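Uncharacterized protein (Vibrio parahaemolyticus, PDB 1ZBP) is of unknown function but belongs to the ImpE family, whose name comes from bacterial gene clusters linked to type VI secretion. Local coordinates at residues 38-41 with 42-45; 248-252 with 253-257. All coordinates share one frame; numbering follows the deposited sequence.

Overall arrangement
Interaction 1 and interaction 2 are both turns of a continuous chain, but they lie in different parts of the fold, with centres 24 Å apart and nearest atoms about 14 Å apart. Interaction 1 is the last turns of helix 31-44, a buried contact between helices 13-25 and 47-60, with the loop around Leu-185 also touching. Interaction 2 is partly buried: it takes the chain from strand 248-251, an outermost strand of the antiparallel eight-stranded sheet, back toward strand 257-260. In the first, i to i+4 backbone bonds dominate and fade into a glycine; in the second, two i to i+3 bonds make a tight turn, with Ile-252 and Leu-255 buried and Asp-254 exposed.

Interaction 1 (38-41 with 42-45); sequences IELL and CIDG
Ile-38 O accepts a hydrogen bond from Cys-42 N at 3.1 Å, and one step on Glu-39 O accepts one from Ile-43 N at 3.3 Å, the i to i+4 pattern of an alpha-helix. The second of these bonds is the straighter, 158° at the hydrogen, and its donor lies in the carbonyl plane. Cys-42 N also makes a weak hydrogen bond to Glu-39 O, which thus serves two donors. Beyond this point the pattern frays: Asp-44 N makes a weak hydrogen bond to Leu-40 O over 3.4 Å, and Gly-45 N makes weak bonds to both Leu-41 O and Cys-42 O. Gly-45, the first residue past the helix, has a positive phi of 94°, a conformation in which a beta carbon would jam against the preceding carbonyl oxygen, so glycine suits the place.

The side chains add a lateral contact. Leu-40 and Ile-43 run alongside each other, with CD2 of Leu-40 4.0 Å from CD1 of Ile-43. Ile-43 carries CG1 beside its backbone N (chi1 -62°), which lays this branch near the Glu-39 carbonyl.

Asp-44 O, near the carboxyl end of the helix, accepts a hydrogen bond from Lys-219 NZ. Leu-40 and Ile-43 pack on Leu-17, Leu-20 and Leu-13 of helix 13-25, while Ile-38 and Leu-41 meet helix 47-60 through Gln-53, Leu-54 and Ala-50; Glu-39 and Cys-42 touch the loop at Leu-185.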
loop_
_atom_site.group_PDB
_atom_site.type_symbol
_atom_site.label_atom_id
_atom_site.label_comp_id
_atom_site.label_asym_id
_atom_site.label_seq_id
_atom_site.Cartn_x
_atom_site.Cartn_y
_atom_site.Cartn_z
ATOM N N ILE A 38 2.406 12.928 -13.076
ATOM C CA ILE A 38 3.219 11.950 -12.353
ATOM C C ILE A 38 2.378 11.261 -11.273
ATOM O O ILE A 38 2.485 10.045 -11.060
ATOM C CB ILE A 38 4.444 12.625 -11.675
ATOM C CG1 ILE A 38 5.393 13.165 -12.742
ATOM C CG2 ILE A 38 5.183 11.617 -10.792
ATOM C CD1 ILE A 38 6.396 14.155 -12.222
ATOM N N GLU A 39 1.549 12.043 -10.587
ATOM C CA GLU A 39 0.707 11.497 -9.528
ATOM C C GLU A 39 -0.241 10.449 -10.091
ATOM O O GLU A 39 -0.311 9.325 -9.581
ATOM C CB GLU A 39 -0.086 12.609 -8.828
ATOM C CG GLU A 39 0.693 13.315 -7.729
ATOM C CD GLU A 39 -0.135 14.352 -6.989
ATOM O OE1 GLU A 39 0.288 14.782 -5.897
ATOM O OE2 GLU A 39 -1.202 14.752 -7.503
ATOM N N LEU A 40 -0.950 10.806 -11.158
ATOM C CA LEU A 40 -1.894 9.886 -11.783
ATOM C C LEU A 40 -1.195 8.703 -12.448
ATOM O O LEU A 40 -1.840 7.727 -12.844
ATOM C CB LEU A 40 -2.770 10.639 -12.795
ATOM C CG LEU A 40 -3.484 11.887 -12.230
ATOM C CD1 LEU A 40 -4.380 12.507 -13.293
ATOM C CD2 LEU A 40 -4.303 11.509 -10.999
ATOM N N LEU A 41 0.125 8.788 -12.578
ATOM C CA LEU A 41 0.904 7.697 -13.169
ATOM C C LEU A 41 1.202 6.640 -12.101
ATOM O O LEU A 41 1.245 5.437 -12.384
ATOM C CB LEU A 41 2.216 8.232 -13.749
ATOM C CG LEU A 41 2.102 8.787 -15.174
ATOM C CD1 LEU A 41 3.407 9.460 -15.570
ATOM C CD2 LEU A 41 1.766 7.656 -16.149
ATOM N N CYS A 42 1.411 7.100 -10.870
ATOM C CA CYS A 42 1.680 6.183 -9.768
ATOM C C CYS A 42 0.407 5.410 -9.414
ATOM O O CYS A 42 0.462 4.222 -9.083
ATOM C CB CYS A 42 2.200 6.952 -8.557
ATOM S SG CYS A 42 3.819 7.672 -8.858
ATOM N N ILE A 43 -0.737 6.085 -9.500
ATOM C CA ILE A 43 -2.012 5.452 -9.212
ATOM C C ILE A 43 -2.281 4.349 -10.242
ATOM O O ILE A 43 -2.817 3.292 -9.910
ATOM C CB ILE A 43 -3.172 6.477 -9.255
ATOM C CG1 ILE A 43 -2.968 7.550 -8.190
ATOM C CG2 ILE A 43 -4.500 5.770 -9.009
ATOM C CD1 ILE A 43 -4.008 8.638 -8.221
ATOM N N ASP A 44 -1.896 4.597 -11.491
ATOM C CA ASP A 44 -2.105 3.627 -12.557
ATOM C C ASP A 44 -1.150 2.455 -12.409
ATOM O O ASP A 44 -1.388 1.368 -12.944
ATOM C CB ASP A 44 -1.895 4.292 -13.917
ATOM C CG ASP A 44 -2.084 3.329 -15.075
ATOM O OD1 ASP A 44 -1.208 2.461 -15.290
ATOM O OD2 ASP A 44 -3.112 3.439 -15.774
ATOM N N GLY A 45 -0.057 2.688 -11.691
ATOM C CA GLY A 45 0.925 1.640 -11.490
ATOM C C GLY A 45 2.067 1.649 -12.493
ATOM O O GLY A 45 2.995 0.852 -12.382
#

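Interaction 2 (248-252 with 253-257); sequences MALPI and SDLQN
Pro-251 O accepts a hydrogen bond from Asp-254 N at 2.8 Å, and the next carbonyl oxygen, Ile-252 O, takes one from Leu-255 N at 2.9 Å. Both donors stand well above the carbonyl plane and not on a lone pair, yet the bonds are fairly straight at hydrogen, 160° for the first. With Ile-252 and Ser-253 at 3-10 backbone angles, the two overlapping turns form a short 3-10 turn.

Side chains on both segments pack against one another. Ile-252 swings CG1 away from its backbone N (chi1 -162°), bringing CD1 to 3.7 Å from CD2 of Leu-255. Leu-250 straddles two partners: its CD1 lies 3.7 Å from CB of Asp-254, and its CD2 is 4.1 Å from CB of Leu-255, the two leucines crossing at about a right angle. The carboxylate of Asp-254 leans against the ring of Pro-251, a tight contact of doubtful exact length and not a hydrogen bond.

The backbone bond of Leu-250 to Trp-243 holds the outermost strand to its neighbour, and that of Ile-252 to Lys-241 carries the pairing past the strand ends. Pro-251, between them, has no N-H to offer, which suits an edge position just before the chain turns. Ile-252 and Leu-255 are buried against Trp-243 and Ile-178, whereas Asp-254 is exposed. The chemistry therefore implies a turn with a buried and an exposed side: backbone bonds set its curvature, branched apolar chains fasten the buried side to the sheet, and the charge stays toward solvent.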
loop_
_atom_site.group_PDB
_atom_site.type_symbol
_atom_site.label_atom_id
_atom_site.label_comp_id
_atom_site.label_asym_id
_atom_site.label_seq_id
_atom_site.Cartn_x
_atom_site.Cartn_y
_atom_site.Cartn_z
HETATM N N MSE A 248 -16.354 -6.945 12.984
HETATM C CA MSE A 248 -16.828 -6.172 11.841
HETATM C C MSE A 248 -15.753 -5.970 10.763
HETATM O O MSE A 248 -14.583 -6.297 10.962
HETATM C CB MSE A 248 -17.320 -4.797 12.323
HETATM C CG MSE A 248 -16.268 -4.007 13.137
HETATM SE SE MSE A 248 -16.682 -2.123 13.566
HETATM C CE MSE A 248 -15.598 -1.234 12.223
ATOM N N ALA A 249 -16.171 -5.436 9.616
ATOM C CA ALA A 249 -15.265 -5.137 8.505
ATOM C C ALA A 249 -15.153 -3.610 8.474
ATOM O O ALA A 249 -16.149 -2.908 8.616
ATOM C CB ALA A 249 -15.843 -5.661 7.186
ATOM N N LEU A 250 -13.940 -3.097 8.306
ATOM C CA LEU A 250 -13.731 -1.650 8.285
ATOM C C LEU A 250 -12.818 -1.246 7.145
ATOM O O LEU A 250 -11.727 -1.784 7.000
ATOM C CB LEU A 250 -13.104 -1.173 9.604
ATOM C CG LEU A 250 -12.722 0.315 9.694
ATOM C CD1 LEU A 250 -13.990 1.137 9.942
ATOM C CD2 LEU A 250 -11.708 0.557 10.819
ATOM N N PRO A 251 -13.268 -0.315 6.294
ATOM C CA PRO A 251 -12.405 0.111 5.185
ATOM C C PRO A 251 -11.246 0.922 5.763
ATOM O O PRO A 251 -11.425 1.691 6.708
ATOM C CB PRO A 251 -13.342 0.936 4.302
ATOM C CG PRO A 251 -14.425 1.378 5.229
ATOM C CD PRO A 251 -14.639 0.191 6.132
ATOM N N ILE A 252 -10.053 0.743 5.211
ATOM C CA ILE A 252 -8.887 1.435 5.736
ATOM C C ILE A 252 -9.098 2.949 5.765
ATOM O O ILE A 252 -8.601 3.623 6.668
ATOM C CB ILE A 252 -7.611 1.056 4.935
ATOM C CG1 ILE A 252 -6.376 1.414 5.752
ATOM C CG2 ILE A 252 -7.583 1.743 3.571
ATOM C CD1 ILE A 252 -6.284 0.650 7.032
ATOM N N SER A 253 -9.869 3.474 4.812
ATOM C CA SER A 253 -10.119 4.908 4.766
ATOM C C SER A 253 -10.883 5.423 5.990
ATOM O O SER A 253 -10.904 6.625 6.248
ATOM C CB SER A 253 -10.878 5.281 3.485
ATOM O OG SER A 253 -12.215 4.809 3.511
ATOM N N ASP A 254 -11.513 4.533 6.747
ATOM C CA ASP A 254 -12.244 4.981 7.930
ATOM C C ASP A 254 -11.438 4.753 9.183
ATOM O O ASP A 254 -11.962 4.858 10.288
ATOM C CB ASP A 254 -13.576 4.262 8.088
ATOM C CG ASP A 254 -14.535 4.571 6.972
ATOM O OD1 ASP A 254 -14.386 5.635 6.329
ATOM O OD2 ASP A 254 -15.446 3.748 6.742
ATOM N N LEU A 255 -10.168 4.419 9.014
ATOM C CA LEU A 255 -9.292 4.201 10.155
ATOM C C LEU A 255 -8.370 5.413 10.302
ATOM O O LEU A 255 -7.628 5.741 9.375
ATOM C CB LEU A 255 -8.457 2.935 9.942
ATOM C CG LEU A 255 -7.470 2.599 11.061
ATOM C CD1 LEU A 255 -8.239 2.232 12.330
ATOM C CD2 LEU A 255 -6.565 1.453 10.636
ATOM N N GLN A 256 -8.428 6.072 11.459
ATOM C CA GLN A 256 -7.579 7.234 11.725
ATOM C C GLN A 256 -6.378 6.872 12.599
ATOM O O GLN A 256 -5.256 7.267 12.292
ATOM C CB GLN A 256 -8.354 8.368 12.417
ATOM C CG GLN A 256 -9.229 9.224 11.517
ATOM C CD GLN A 256 -10.511 8.522 11.110
ATOM O OE1 GLN A 256 -11.253 8.018 11.961
ATOM N NE2 GLN A 256 -10.782 8.486 9.803
ATOM N N ASN A 257 -6.606 6.138 13.684
ATOM C CA ASN A 257 -5.509 5.759 14.571
ATOM C C ASN A 257 -5.657 4.376 15.201
ATOM O O ASN A 257 -6.760 3.867 15.404
ATOM C CB ASN A 257 -5.346 6.767 15.720
ATOM C CG ASN A 257 -6.147 8.039 15.514
ATOM O OD1 ASN A 257 -5.681 8.993 14.879
ATOM N ND2 ASN A 257 -7.371 8.059 16.047
#